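Endoglucanase (PDB 6VC5) probably cleaves internal beta-1,4-glucosidic bonds in cellulose, lichenin and cereal beta-D-glucans, as a glycoside hydrolase of family 8. Local coordinates at residues L70-Y75 against A84-A89; L98-A103 against A110-D115; G132-L137 against N207-A212; K194-W199 against A242-F247. All blocks are in the same frame, centred on the assembly; numbering follows the deposited sequence. Where two conformers were deposited one is given.

Contact 1 (L70-Y75 against A84-A89)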
loop_
_atom_site.group_PDB
_atom_site.type_symbol
_atom_site.label_atom_id
_atom_site.label_comp_id
_atom_site.label_asym_id
_atom_site.label_seq_id
_atom_site.Cartn_x
_atom_site.Cartn_y
_atom_site.Cartn_z
ATOM N N LEU A 70 13.418 9.732 1.242
ATOM C CA LEU A 70 12.805 8.422 1.427
ATOM C C LEU A 70 13.113 7.895 2.829
ATOM O O LEU A 70 13.858 8.509 3.599
ATOM C CB LEU A 70 13.258 7.475 0.323
ATOM C CG LEU A 70 13.088 8.001 -1.107
ATOM C CD1 LEU A 70 13.524 6.939 -2.103
ATOM C CD2 LEU A 70 11.639 8.384 -1.344
ATOM N N PHE A 71 12.563 6.721 3.153
ATOM C CA PHE A 71 12.567 6.201 4.518
ATOM C C PHE A 71 13.185 4.816 4.562
ATOM O O PHE A 71 12.840 3.947 3.756
ATOM C CB PHE A 71 11.137 6.132 5.081
ATOM C CG PHE A 71 10.507 7.471 5.216
ATOM C CD1 PHE A 71 10.550 8.143 6.423
ATOM C CD2 PHE A 71 9.894 8.069 4.121
ATOM C CE1 PHE A 71 10.004 9.403 6.550
ATOM C CE2 PHE A 71 9.334 9.315 4.237
ATOM C CZ PHE A 71 9.393 9.990 5.449
ATOM N N SER A 72 14.075 4.602 5.521
ATOM C CA SER A 72 14.499 3.239 5.803
ATOM C C SER A 72 13.282 2.419 6.215
ATOM O O SER A 72 12.398 2.909 6.915
ATOM C CB SER A 72 15.523 3.255 6.925
ATOM O OG SER A 72 16.693 3.960 6.533
ATOM N N TRP A 73 13.226 1.165 5.764
ATOM C CA TRP A 73 11.964 0.437 5.865
ATOM C C TRP A 73 11.647 -0.025 7.288
ATOM O O TRP A 73 10.469 -0.221 7.611
ATOM C CB TRP A 73 11.928 -0.734 4.883
ATOM C CG TRP A 73 12.746 -1.909 5.285
ATOM C CD1 TRP A 73 14.108 -2.038 5.191
ATOM C CD2 TRP A 73 12.262 -3.143 5.822
ATOM N NE1 TRP A 73 14.495 -3.283 5.646
ATOM C CE2 TRP A 73 13.378 -3.974 6.040
ATOM C CE3 TRP A 73 10.985 -3.621 6.142
ATOM C CZ2 TRP A 73 13.259 -5.259 6.572
ATOM C CZ3 TRP A 73 10.867 -4.898 6.674
ATOM C CH2 TRP A 73 11.999 -5.701 6.883
ATOM N N ARG A 74 12.655 -0.197 8.143
ATOM C CA ARG A 74 12.431 -0.837 9.433
ATOM C C ARG A 74 13.323 -0.271 10.531
ATOM O O ARG A 74 14.499 0.041 10.308
ATOM C CB ARG A 74 12.666 -2.352 9.326
ATOM C CG ARG A 74 12.529 -3.089 10.645
ATOM C CD ARG A 74 12.484 -4.583 10.446
ATOM N NE ARG A 74 13.790 -5.114 10.102
ATOM C CZ ARG A 74 14.027 -6.410 9.936
ATOM N NH1 ARG A 74 13.035 -7.279 10.092
ATOM N NH2 ARG A 74 15.242 -6.832 9.617
ATOM N N TYR A 75 12.744 -0.173 11.725
ATOM C CA TYR A 75 13.459 0.023 12.980
ATOM C C TYR A 75 13.350 -1.282 13.757
ATOM O O TYR A 75 12.238 -1.738 14.052
ATOM C CB TYR A 75 12.793 1.161 13.760
ATOM C CG TYR A 75 13.380 1.472 15.122
ATOM C CD1 TYR A 75 14.160 2.608 15.313
ATOM C CD2 TYR A 75 13.126 0.648 16.216
ATOM C CE1 TYR A 75 14.685 2.906 16.558
ATOM C CE2 TYR A 75 13.643 0.944 17.468
ATOM C CZ TYR A 75 14.419 2.072 17.623
ATOM O OH TYR A 75 14.940 2.355 18.867
ATOM N N ALA A 84 19.644 -0.301 10.748
ATOM C CA ALA A 84 20.892 -0.646 10.082
ATOM C C ALA A 84 20.731 -0.882 8.587
ATOM O O ALA A 84 21.696 -0.692 7.836
ATOM C CB ALA A 84 21.510 -1.889 10.730
ATOM N N ASP A 85 19.550 -1.299 8.140
ATOM C CA ASP A 85 19.275 -1.515 6.723
ATOM C C ASP A 85 18.617 -0.253 6.186
ATOM O O ASP A 85 17.493 0.080 6.581
ATOM C CB ASP A 85 18.351 -2.722 6.534
ATOM C CG ASP A 85 18.035 -3.010 5.070
ATOM O OD1 ASP A 85 18.590 -2.335 4.171
ATOM O OD2 ASP A 85 17.247 -3.951 4.816
ATOM N N LYS A 86 19.304 0.441 5.277
ATOM C CA LYS A 86 18.788 1.704 4.760
ATOM C C LYS A 86 17.861 1.531 3.564
ATOM O O LYS A 86 17.347 2.535 3.054
ATOM C CB LYS A 86 19.936 2.648 4.390
ATOM C CG LYS A 86 20.911 2.931 5.535
ATOM C CD LYS A 86 20.217 3.499 6.762
ATOM C CE LYS A 86 21.246 3.916 7.807
ATOM N NZ LYS A 86 20.618 4.339 9.092
ATOM N N ASN A 87 17.630 0.302 3.101
ATOM C CA ASN A 87 16.718 0.089 1.983
ATOM C C ASN A 87 15.333 0.643 2.322
ATOM O O ASN A 87 14.880 0.581 3.470
ATOM C CB ASN A 87 16.632 -1.410 1.675
ATOM C CG ASN A 87 16.124 -1.696 0.278
ATOM O OD1 ASN A 87 16.147 -0.830 -0.591
ATOM N ND2 ASN A 87 15.682 -2.927 0.049
ATOM N N ASN A 88 14.663 1.194 1.319
ATOM C CA ASN A 88 13.327 1.743 1.480
ATOM C C ASN A 88 12.288 0.781 0.916
ATOM O O ASN A 88 12.606 -0.184 0.206
ATOM C CB ASN A 88 13.227 3.087 0.758
ATOM C CG ASN A 88 13.311 2.925 -0.737
ATOM O OD1 ASN A 88 14.325 2.444 -1.261
ATOM N ND2 ASN A 88 12.233 3.298 -1.439
ATOM N N ALA A 89 11.034 1.043 1.265
ATOM C CA ALA A 89 9.884 0.368 0.678
ATOM C C ALA A 89 8.991 1.454 0.100
ATOM O O ALA A 89 8.471 2.298 0.840
ATOM C CB ALA A 89 9.119 -0.471 1.706
HETATM O O HOH W 1 10.321 3.146 3.135
HETATM O O HOH W 2 17.900 6.051 8.329
HETATM O O HOH W 3 16.344 -0.985 8.702
#
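L70 meets N88 at the start of the contact, with L70 CD1 3.9 Å from N88 ND2. That amide is turned to D93. Next comes F71, whose carbonyl does the touching: N88 CA approaches F71 O at 3.2 Å as a CA-H...O contact. A water also joins F71 O to A89 N. The F71 ring turns off to helices 49-62, 90-106 and 110-126. S72 sits against K86, with S72 OG 3.6 Å from K86 CD, and a water joins S72 OG to K86 NZ, its bond to the lysine being weak. K86 NZ is also hydrogen-bonded to V83 O.

W73 carries the polar grip. Its backbone N donates to N87 O at 2.9 Å. Its CG lies between the backbone N and the carbonyl carbon (chi1 75°), which turns the indole edge to D85 and N87 O. There W73 NE1 donates to D85 OD2 at 3.0 Å, fairly straight at 151°. The acceptor is met from above the carboxylate plane, and ring and carboxylate are 79° apart. R74 lies along the indole, CB over one face of that ring, while a water bridges R74 O and D85 O. The other carboxylate oxygen, D85 OD1, takes N87 N at 3.0 Å. This is an Asx turn, set in the loop that runs from strand 74-76 to A89, the N-cap of helix 90-106.

Contact 2 (L98-A103 against A110-D115)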
loop_
_atom_site.group_PDB
_atom_site.type_symbol
_atom_site.label_atom_id
_atom_site.label_comp_id
_atom_site.label_asym_id
_atom_site.label_seq_id
_atom_site.Cartn_x
_atom_site.Cartn_y
_atom_site.Cartn_z
ATOM N N LEU A 98 1.243 10.702 1.200
ATOM C CA LEU A 98 -0.192 10.972 1.103
ATOM C C LEU A 98 -0.745 11.493 2.423
ATOM O O LEU A 98 -1.516 12.462 2.442
ATOM C CB LEU A 98 -0.945 9.712 0.676
ATOM C CG LEU A 98 -2.469 9.841 0.608
ATOM C CD1 LEU A 98 -2.894 10.881 -0.402
ATOM C CD2 LEU A 98 -3.035 8.485 0.232
ATOM N N ALA A 99 -0.320 10.891 3.541
ATOM C CA ALA A 99 -0.795 11.337 4.850
ATOM C C ALA A 99 -0.378 12.778 5.140
ATOM O O ALA A 99 -1.159 13.564 5.696
ATOM C CB ALA A 99 -0.250 10.402 5.930
ATOM N N LEU A 100 0.869 13.133 4.799
ATOM C CA LEU A 100 1.326 14.513 4.973
ATOM C C LEU A 100 0.539 15.488 4.108
ATOM O O LEU A 100 0.229 16.602 4.550
ATOM C CB LEU A 100 2.822 14.614 4.657
ATOM C CG LEU A 100 3.689 14.074 5.785
ATOM C CD1 LEU A 100 5.061 13.709 5.275
ATOM C CD2 LEU A 100 3.792 15.087 6.915
ATOM N N ALA A 101 0.218 15.092 2.875
ATOM C CA ALA A 101 -0.610 15.933 2.019
ATOM C C ALA A 101 -1.980 16.153 2.643
ATOM O O ALA A 101 -2.482 17.278 2.686
ATOM C CB ALA A 101 -0.744 15.299 0.635
ATOM N N TRP A 102 -2.608 15.081 3.135
ATOM C CA TRP A 102 -3.918 15.233 3.758
ATOM C C TRP A 102 -3.847 16.086 5.018
ATOM O O TRP A 102 -4.698 16.958 5.235
ATOM C CB TRP A 102 -4.466 13.862 4.116
ATOM C CG TRP A 102 -4.988 13.102 2.975
ATOM C CD1 TRP A 102 -5.017 13.483 1.664
ATOM C CD2 TRP A 102 -5.630 11.827 3.041
ATOM N NE1 TRP A 102 -5.621 12.501 0.903
ATOM C CE2 TRP A 102 -5.996 11.474 1.729
ATOM C CE3 TRP A 102 -5.911 10.940 4.087
ATOM C CZ2 TRP A 102 -6.652 10.275 1.433
ATOM C CZ3 TRP A 102 -6.551 9.742 3.791
ATOM C CH2 TRP A 102 -6.914 9.429 2.475
ATOM N N ALA A 103 -2.855 15.837 5.869
ATOM C CA ALA A 103 -2.711 16.605 7.103
ATOM C C ALA A 103 -2.430 18.069 6.808
ATOM O O ALA A 103 -2.945 18.961 7.496
ATOM C CB ALA A 103 -1.582 16.005 7.942
ATOM N N ALA A 110 1.504 24.358 5.891
ATOM C CA ALA A 110 2.305 24.382 4.672
ATOM C C ALA A 110 3.556 23.529 4.799
ATOM O O ALA A 110 4.056 23.009 3.792
ATOM C CB ALA A 110 2.667 25.826 4.307
ATOM N N ASP A 111 4.074 23.370 6.021
ATOM C CA ASP A 111 5.258 22.541 6.212
ATOM C C ASP A 111 4.967 21.073 5.904
ATOM O O ASP A 111 5.835 20.366 5.376
ATOM C CB ASP A 111 5.808 22.718 7.634
ATOM C CG ASP A 111 4.780 22.406 8.698
ATOM O OD1 ASP A 111 3.702 23.042 8.700
ATOM O OD2 ASP A 111 5.051 21.518 9.537
ATOM N N TYR A 112 3.761 20.589 6.231
ATOM C CA TYR A 112 3.422 19.208 5.905
ATOM C C TYR A 112 3.303 19.020 4.397
ATOM O O TYR A 112 3.696 17.973 3.866
ATOM C CB TYR A 112 2.122 18.795 6.606
ATOM C CG TYR A 112 2.190 18.605 8.119
ATOM C CD1 TYR A 112 3.397 18.392 8.768
ATOM C CD2 TYR A 112 1.021 18.631 8.882
ATOM C CE1 TYR A 112 3.441 18.205 10.156
ATOM C CE2 TYR A 112 1.054 18.446 10.258
ATOM C CZ TYR A 112 2.270 18.237 10.883
ATOM O OH TYR A 112 2.302 18.050 12.253
ATOM N N ILE A 113 2.800 20.032 3.687
ATOM C CA ILE A 113 2.740 19.952 2.229
ATOM C C ILE A 113 4.146 19.903 1.646
ATOM O O ILE A 113 4.426 19.115 0.738
ATOM C CB ILE A 113 1.922 21.128 1.661
ATOM C CG1 ILE A 113 0.508 21.111 2.245
ATOM C CG2 ILE A 113 1.901 21.074 0.140
ATOM C CD1 ILE A 113 -0.287 19.889 1.877
ATOM N N GLN A 114 5.053 20.744 2.155
ATOM C CA GLN A 114 6.431 20.696 1.677
ATOM C C GLN A 114 7.069 19.341 1.960
ATOM O O GLN A 114 7.811 18.811 1.125
ATOM C CB GLN A 114 7.278 21.791 2.317
ATOM C CG GLN A 114 8.652 21.883 1.662
ATOM C CD GLN A 114 8.559 22.001 0.143
ATOM O OE1 GLN A 114 7.913 22.910 -0.386
ATOM N NE2 GLN A 114 9.191 21.068 -0.567
ATOM N N ASP A 115 6.814 18.784 3.146
ATOM C CA ASP A 115 7.337 17.457 3.470
ATOM C C ASP A 115 6.863 16.424 2.454
ATOM O O ASP A 115 7.648 15.580 1.988
ATOM C CB ASP A 115 6.886 17.033 4.875
ATOM C CG ASP A 115 7.489 17.881 5.990
ATOM O OD1 ASP A 115 8.599 18.424 5.805
ATOM O OD2 ASP A 115 6.851 17.978 7.072
#
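L100 lays its two methyl branches against the next helix. L100 CD2 rests 3.8 Å from Y112 CD1, and the two side chains cross at about a right angle. The other branch, L100 CD1, reaches D115 CB at 3.8 Å. Leucine CG is anti to its carbonyl carbon (chi1 -77°), and this sends the fork between Y112 and D115. Farther along, A103 CB meets the Y112 ring at CD2, also at 3.8 Å. L100 and A103 thus bear on CD1 and CD2, the two carbons flanking CG.

Backbone carbonyls are met by side chains as well. L100 O lies 3.6 Å from Y112 CB. I113 starts out pointing away, but its chain bends back, and I113 CD1 ends 3.5 Å from A101 O. The segment axes approach to 7.6 Å, with 157° between their directions. Segments 98-103 and 110-115, on consecutive helices, thus run nearly antiparallel. This is a helical hairpin, consistent with the (alpha/alpha)6 barrel of glycoside hydrolase family 8.

F52 and W56 of helix 49-62 also meet the Y112 ring, and R109 makes a cation-pi contact with it. D115 OD2 has a weak hydrogen bond from W56 NE1.

The two segments share neither a hydrogen bond nor a salt bridge. Between them the packing is apolar, and the fit of side chains does the work.

Contact 3 (G132-L137 against N207-A212)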
loop_
_atom_site.group_PDB
_atom_site.type_symbol
_atom_site.label_atom_id
_atom_site.label_comp_id
_atom_site.label_asym_id
_atom_site.label_seq_id
_atom_site.Cartn_x
_atom_site.Cartn_y
_atom_site.Cartn_z
ATOM N N GLY A 132 11.388 -1.160 -21.163
ATOM C CA GLY A 132 10.656 -1.318 -22.397
ATOM C C GLY A 132 9.915 -0.043 -22.749
ATOM O O GLY A 132 10.486 1.049 -22.734
ATOM N N PRO A 133 8.616 -0.144 -23.031
ATOM C CA PRO A 133 7.824 1.054 -23.343
ATOM C C PRO A 133 7.244 1.765 -22.129
ATOM O O PRO A 133 6.415 2.662 -22.310
ATOM C CB PRO A 133 6.688 0.467 -24.193
ATOM C CG PRO A 133 6.444 -0.887 -23.552
ATOM C CD PRO A 133 7.803 -1.375 -23.082
ATOM N N TYR A 134 7.655 1.404 -20.915
ATOM C CA TYR A 134 7.049 1.893 -19.687
ATOM C C TYR A 134 8.027 2.725 -18.873
ATOM O O TYR A 134 9.248 2.618 -19.009
ATOM C CB TYR A 134 6.634 0.724 -18.784
ATOM C CG TYR A 134 5.833 -0.355 -19.446
ATOM C CD1 TYR A 134 4.561 -0.103 -19.937
ATOM C CD2 TYR A 134 6.346 -1.644 -19.571
ATOM C CE1 TYR A 134 3.821 -1.105 -20.540
ATOM C CE2 TYR A 134 5.617 -2.648 -20.177
ATOM C CZ TYR A 134 4.357 -2.374 -20.655
ATOM O OH TYR A 134 3.623 -3.374 -21.259
ATOM N N THR A 135 7.458 3.536 -17.981
ATOM C CA THR A 135 8.161 4.048 -16.814
ATOM C C THR A 135 7.551 3.333 -15.621
ATOM O O THR A 135 6.335 3.418 -15.412
ATOM C CB THR A 135 7.957 5.554 -16.676
ATOM O OG1 THR A 135 8.506 6.212 -17.826
ATOM C CG2 THR A 135 8.656 6.056 -15.427
ATOM N N VAL A 136 8.375 2.602 -14.874
ATOM C CA VAL A 136 7.886 1.749 -13.793
ATOM C C VAL A 136 8.259 2.350 -12.448
ATOM O O VAL A 136 9.192 3.149 -12.322
ATOM C CB VAL A 136 8.373 0.283 -13.881
ATOM C CG1 VAL A 136 8.056 -0.314 -15.245
ATOM C CG2 VAL A 136 9.856 0.199 -13.564
ATOM N N LEU A 137 7.503 1.940 -11.426
ATOM C CA LEU A 137 7.758 2.301 -10.037
ATOM C C LEU A 137 8.451 1.133 -9.339
ATOM O O LEU A 137 7.853 0.063 -9.170
ATOM C CB LEU A 137 6.422 2.599 -9.362
ATOM C CG LEU A 137 6.500 3.196 -7.963
ATOM C CD1 LEU A 137 6.990 4.636 -8.047
ATOM C CD2 LEU A 137 5.127 3.122 -7.302
ATOM N N ASN A 207 11.117 -7.602 -22.603
ATOM C CA ASN A 207 9.828 -7.093 -22.128
ATOM C C ASN A 207 8.826 -8.190 -21.786
ATOM O O ASN A 207 7.637 -7.897 -21.615
ATOM C CB ASN A 207 9.194 -6.049 -23.058
ATOM C CG ASN A 207 8.281 -5.094 -22.321
ATOM O OD1 ASN A 207 8.670 -4.503 -21.307
ATOM N ND2 ASN A 207 7.059 -4.942 -22.817
ATOM N N ALA A 208 9.257 -9.447 -21.692
ATOM C CA ALA A 208 8.352 -10.515 -21.292
ATOM C C ALA A 208 8.031 -10.417 -19.805
ATOM O O ALA A 208 8.904 -10.116 -18.985
ATOM C CB ALA A 208 8.980 -11.878 -21.578
ATOM N N PHE A 209 6.771 -10.701 -19.464
ATOM C CA PHE A 209 6.252 -10.638 -18.096
ATOM C C PHE A 209 6.177 -12.034 -17.495
ATOM O O PHE A 209 5.769 -12.994 -18.164
ATOM C CB PHE A 209 4.818 -10.094 -18.094
ATOM C CG PHE A 209 4.692 -8.598 -18.243
ATOM C CD1 PHE A 209 5.463 -7.872 -19.158
ATOM C CD2 PHE A 209 3.751 -7.919 -17.493
ATOM C CE1 PHE A 209 5.298 -6.487 -19.292
ATOM C CE2 PHE A 209 3.589 -6.540 -17.624
ATOM C CZ PHE A 209 4.368 -5.825 -18.531
ATOM N N SER A 210 6.507 -12.136 -16.208
ATOM C CA SER A 210 6.420 -13.409 -15.507
ATOM C C SER A 210 6.197 -13.165 -14.017
ATOM O O SER A 210 6.320 -12.046 -13.518
ATOM C CB SER A 210 7.675 -14.262 -15.750
ATOM O OG SER A 210 8.837 -13.563 -15.347
ATOM N N ILE A 211 5.851 -14.229 -13.310
ATOM C CA ILE A 211 5.782 -14.174 -11.857
ATOM C C ILE A 211 7.210 -14.206 -11.329
ATOM O O ILE A 211 8.021 -15.036 -11.758
ATOM C CB ILE A 211 4.949 -15.348 -11.323
ATOM C CG1 ILE A 211 3.532 -15.321 -11.909
ATOM C CG2 ILE A 211 4.891 -15.316 -9.807
ATOM C CD1 ILE A 211 2.769 -16.633 -11.688
ATOM N N ALA A 212 7.536 -13.296 -10.409
ATOM C CA ALA A 212 8.928 -13.153 -9.998
ATOM C C ALA A 212 9.392 -14.368 -9.206
ATOM O O ALA A 212 8.643 -14.925 -8.397
ATOM C CB ALA A 212 9.094 -11.908 -9.129
#
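Y134 and N207 bring the turn of a beta-hairpin against the start of an edge strand. Strands 128-131 and 134-137 are joined through G132 and P133, whose backbone angles fit a type II' turn. The positive phi of G132 (53°) belongs to its first corner. The partner, strand 209-211, is outermost in the antiparallel sheet with strands 200-203 and 149-152.

Ring packing comes first. Y134 and F209 approach from opposite directions. Y134 CE2 lies in the plane of the F209 ring, at its edge, 3.8 Å from F209 CZ. P133 CG sits over the centre of one face of the Y134 ring, so the proline packs on the ring of the next residue. F209 also makes a cation-pi contact with K187, and Y134 touches D180 and Q183 of helix 172-187.

Contacts of the N207 amide are the second kind. Its CG is anti to the backbone N (chi1 -153°), carrying the amide in toward the hairpin turn. N207 ND2 lies 3.7 Å from P133 CD, and N207 OD1 is 3.9 Å from G132 CA. The amide plane is tilted 35° from the tyrosine ring, with N207 OD1 3.7 Å from Y134 CE2. These are van der Waals contacts.

The tyrosine hydroxyl takes part in the same manner: Y134 OH touches the far end of the phenylalanine ring, 3.7 Å from F209 CZ.

Contact 4 (K194-W199 against A242-F247)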
loop_
_atom_site.group_PDB
_atom_site.type_symbol
_atom_site.label_atom_id
_atom_site.label_comp_id
_atom_site.label_asym_id
_atom_site.label_seq_id
_atom_site.Cartn_x
_atom_site.Cartn_y
_atom_site.Cartn_z
ATOM N N LYS A 194 -6.939 -15.007 -13.483
ATOM C CA LYS A 194 -6.390 -13.800 -14.095
ATOM C C LYS A 194 -6.123 -12.730 -13.037
ATOM O O LYS A 194 -6.600 -11.598 -13.119
ATOM C CB LYS A 194 -7.291 -13.280 -15.219
ATOM C CG LYS A 194 -7.581 -14.315 -16.291
ATOM C CD LYS A 194 -8.928 -14.071 -16.955
ATOM C CE LYS A 194 -8.766 -13.251 -18.221
ATOM N NZ LYS A 194 -9.545 -13.824 -19.353
ATOM N N LEU A 195 -5.329 -13.119 -12.025
ATOM C CA LEU A 195 -5.038 -12.276 -10.875
ATOM C C LEU A 195 -3.621 -11.714 -10.958
ATOM O O LEU A 195 -2.714 -12.354 -11.502
ATOM C CB LEU A 195 -5.151 -13.101 -9.583
ATOM C CG LEU A 195 -6.573 -13.551 -9.218
ATOM C CD1 LEU A 195 -6.542 -14.686 -8.217
ATOM C CD2 LEU A 195 -7.408 -12.379 -8.667
ATOM N N PRO A 196 -3.394 -10.539 -10.380
ATOM C CA PRO A 196 -2.029 -10.023 -10.295
ATOM C C PRO A 196 -1.244 -10.775 -9.248
ATOM O O PRO A 196 -1.812 -11.227 -8.227
ATOM C CB PRO A 196 -2.235 -8.554 -9.890
ATOM C CG PRO A 196 -3.512 -8.598 -9.052
ATOM C CD PRO A 196 -4.375 -9.665 -9.707
ATOM N N PRO A 197 0.061 -10.947 -9.423
ATOM C CA PRO A 197 0.879 -11.592 -8.398
ATOM C C PRO A 197 1.303 -10.587 -7.334
ATOM O O PRO A 197 1.300 -9.366 -7.543
ATOM C CB PRO A 197 2.105 -12.064 -9.189
ATOM C CG PRO A 197 2.272 -10.991 -10.228
ATOM C CD PRO A 197 0.872 -10.518 -10.584
ATOM N N ASP A 198 1.699 -11.132 -6.177
ATOM C CA ASP A 198 2.393 -10.321 -5.179
ATOM C C ASP A 198 3.621 -9.643 -5.787
ATOM O O ASP A 198 3.887 -8.462 -5.515
ATOM C CB ASP A 198 2.833 -11.191 -3.994
ATOM C CG ASP A 198 1.668 -11.756 -3.177
ATOM O OD1 ASP A 198 0.605 -11.097 -3.034
ATOM O OD2 ASP A 198 1.856 -12.876 -2.628
ATOM N N TRP A 199 4.366 -10.365 -6.629
ATOM C CA TRP A 199 5.637 -9.895 -7.183
ATOM C C TRP A 199 5.697 -10.263 -8.660
ATOM O O TRP A 199 5.592 -11.448 -9.010
ATOM C CB TRP A 199 6.809 -10.547 -6.439
ATOM C CG TRP A 199 6.853 -10.189 -4.962
ATOM C CD1 TRP A 199 6.366 -10.932 -3.914
ATOM C CD2 TRP A 199 7.416 -9.013 -4.391
ATOM N NE1 TRP A 199 6.583 -10.272 -2.728
ATOM C CE2 TRP A 199 7.234 -9.094 -2.994
ATOM C CE3 TRP A 199 8.057 -7.892 -4.925
ATOM C CZ2 TRP A 199 7.683 -8.092 -2.123
ATOM C CZ3 TRP A 199 8.494 -6.893 -4.061
ATOM C CH2 TRP A 199 8.306 -7.003 -2.682
ATOM N N ALA A 242 -15.030 -7.345 -13.299
ATOM C CA ALA A 242 -15.729 -8.602 -13.540
ATOM C C ALA A 242 -14.863 -9.793 -13.156
ATOM O O ALA A 242 -15.364 -10.769 -12.580
ATOM C CB ALA A 242 -16.156 -8.688 -15.006
ATOM N N ASP A 243 -13.564 -9.726 -13.456
ATOM C CA ASP A 243 -12.650 -10.808 -13.096
ATOM C C ASP A 243 -12.508 -10.946 -11.580
ATOM O O ASP A 243 -12.558 -12.059 -11.045
ATOM C CB ASP A 243 -11.285 -10.604 -13.757
ATOM C CG ASP A 243 -11.313 -10.861 -15.259
ATOM O OD1 ASP A 243 -12.267 -11.519 -15.733
ATOM O OD2 ASP A 243 -10.380 -10.411 -15.964
ATOM N N PHE A 244 -12.327 -9.834 -10.863
ATOM C CA PHE A 244 -12.255 -9.941 -9.408
ATOM C C PHE A 244 -13.577 -10.444 -8.831
ATOM O O PHE A 244 -13.587 -11.252 -7.898
ATOM C CB PHE A 244 -11.862 -8.596 -8.781
ATOM C CG PHE A 244 -10.393 -8.269 -8.874
ATOM C CD1 PHE A 244 -9.450 -8.989 -8.146
ATOM C CD2 PHE A 244 -9.954 -7.228 -9.679
ATOM C CE1 PHE A 244 -8.099 -8.674 -8.235
ATOM C CE2 PHE A 244 -8.603 -6.905 -9.769
ATOM C CZ PHE A 244 -7.675 -7.629 -9.047
ATOM N N SER A 245 -14.705 -9.977 -9.376
ATOM C CA SER A 245 -16.009 -10.402 -8.872
ATOM C C SER A 245 -16.198 -11.906 -9.028
ATOM O O SER A 245 -16.702 -12.571 -8.115
ATOM C CB SER A 245 -17.125 -9.648 -9.599
ATOM O OG SER A 245 -17.066 -8.255 -9.332
ATOM N N ARG A 246 -15.783 -12.461 -10.172
ATOM C CA ARG A 246 -15.910 -13.899 -10.385
ATOM C C ARG A 246 -15.090 -14.672 -9.368
ATOM O O ARG A 246 -15.518 -15.728 -8.879
ATOM C CB ARG A 246 -15.447 -14.256 -11.797
ATOM C CG ARG A 246 -16.560 -14.770 -12.675
ATOM C CD ARG A 246 -16.041 -15.181 -14.038
ATOM N NE ARG A 246 -15.295 -14.109 -14.691
ATOM C CZ ARG A 246 -15.847 -13.011 -15.200
ATOM N NH1 ARG A 246 -15.088 -12.094 -15.788
ATOM N NH2 ARG A 246 -17.157 -12.832 -15.127
ATOM N N PHE A 247 -13.912 -14.149 -9.032
ATOM C CA PHE A 247 -13.043 -14.781 -8.049
ATOM C C PHE A 247 -13.667 -14.753 -6.651
ATOM O O PHE A 247 -13.788 -15.796 -5.995
ATOM C CB PHE A 247 -11.677 -14.085 -8.074
ATOM C CG PHE A 247 -10.724 -14.568 -7.024
ATOM C CD1 PHE A 247 -10.207 -15.854 -7.080
ATOM C CD2 PHE A 247 -10.331 -13.733 -5.994
ATOM C CE1 PHE A 247 -9.328 -16.305 -6.118
ATOM C CE2 PHE A 247 -9.453 -14.180 -5.022
ATOM C CZ PHE A 247 -8.950 -15.462 -5.085
#
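L195 inserts its forked end between two phenylalanines of helix 238-251. The leucine crosses F247 at about a right angle, with L195 CD1 over one face of that ring. This is a CH-pi contact, 4.0 Å from L195 CD1 to the F247 ring centroid and 14° off the normal. The second branch goes to the other ring, L195 CD2 lying 3.8 Å from F244 CE1. F247 CG is anti to the backbone N (chi1 175°), whereas F244 CG is anti to the carbonyl carbon. The two rings leave the helix differently, and each takes one methyl. P196 and F244 come at each other from opposite directions, with P196 CD 3.9 Å from F244 CZ. F219 lies against both L195 and P196, and W193 meets F247 edge-to-face.

At the exposed margin K194 crosses D243 obliquely. K194 CE is 4.0 Å from D243 OD2, and K194 NZ stays at 4.9 Å from that oxygen, so any attraction is at longer range. D243 is paired elsewhere: R246 NH1 bonds to D243 OD1 at 2.9 Å on the anti side of the carboxylate, and R189 forms a salt bridge with D243 OD2. R189 also donates to K194 O.

K194 and L195 both face F190, a G1 beta bulge. Separately, L195 and P196 pack this loop on helix 238-251, consistent with a helix of the family's (alpha/alpha)6 barrel.

In the fold
Contacts 3 and 4 are directly joined. Their segments alternate along the chain, and A212 N lies 3.0 Å from W199 O, a probable hydrogen bond; their centres are 18 Å apart. Contacts 1 and 2 follow one another: the loop of contact 1 leads into helix 90-106, which carries one side of contact 2. Those centres are 21 Å apart, with nearest atoms about 6 Å apart. Contact 4 lies on the opposite side of the chain's centre from both, about 30 Å from contact 1 and 33 Å from contact 2, between centres. Contact 2 is helix on helix, contact 4 loop on helix, while contacts 1 and 3 involve loops and short strands.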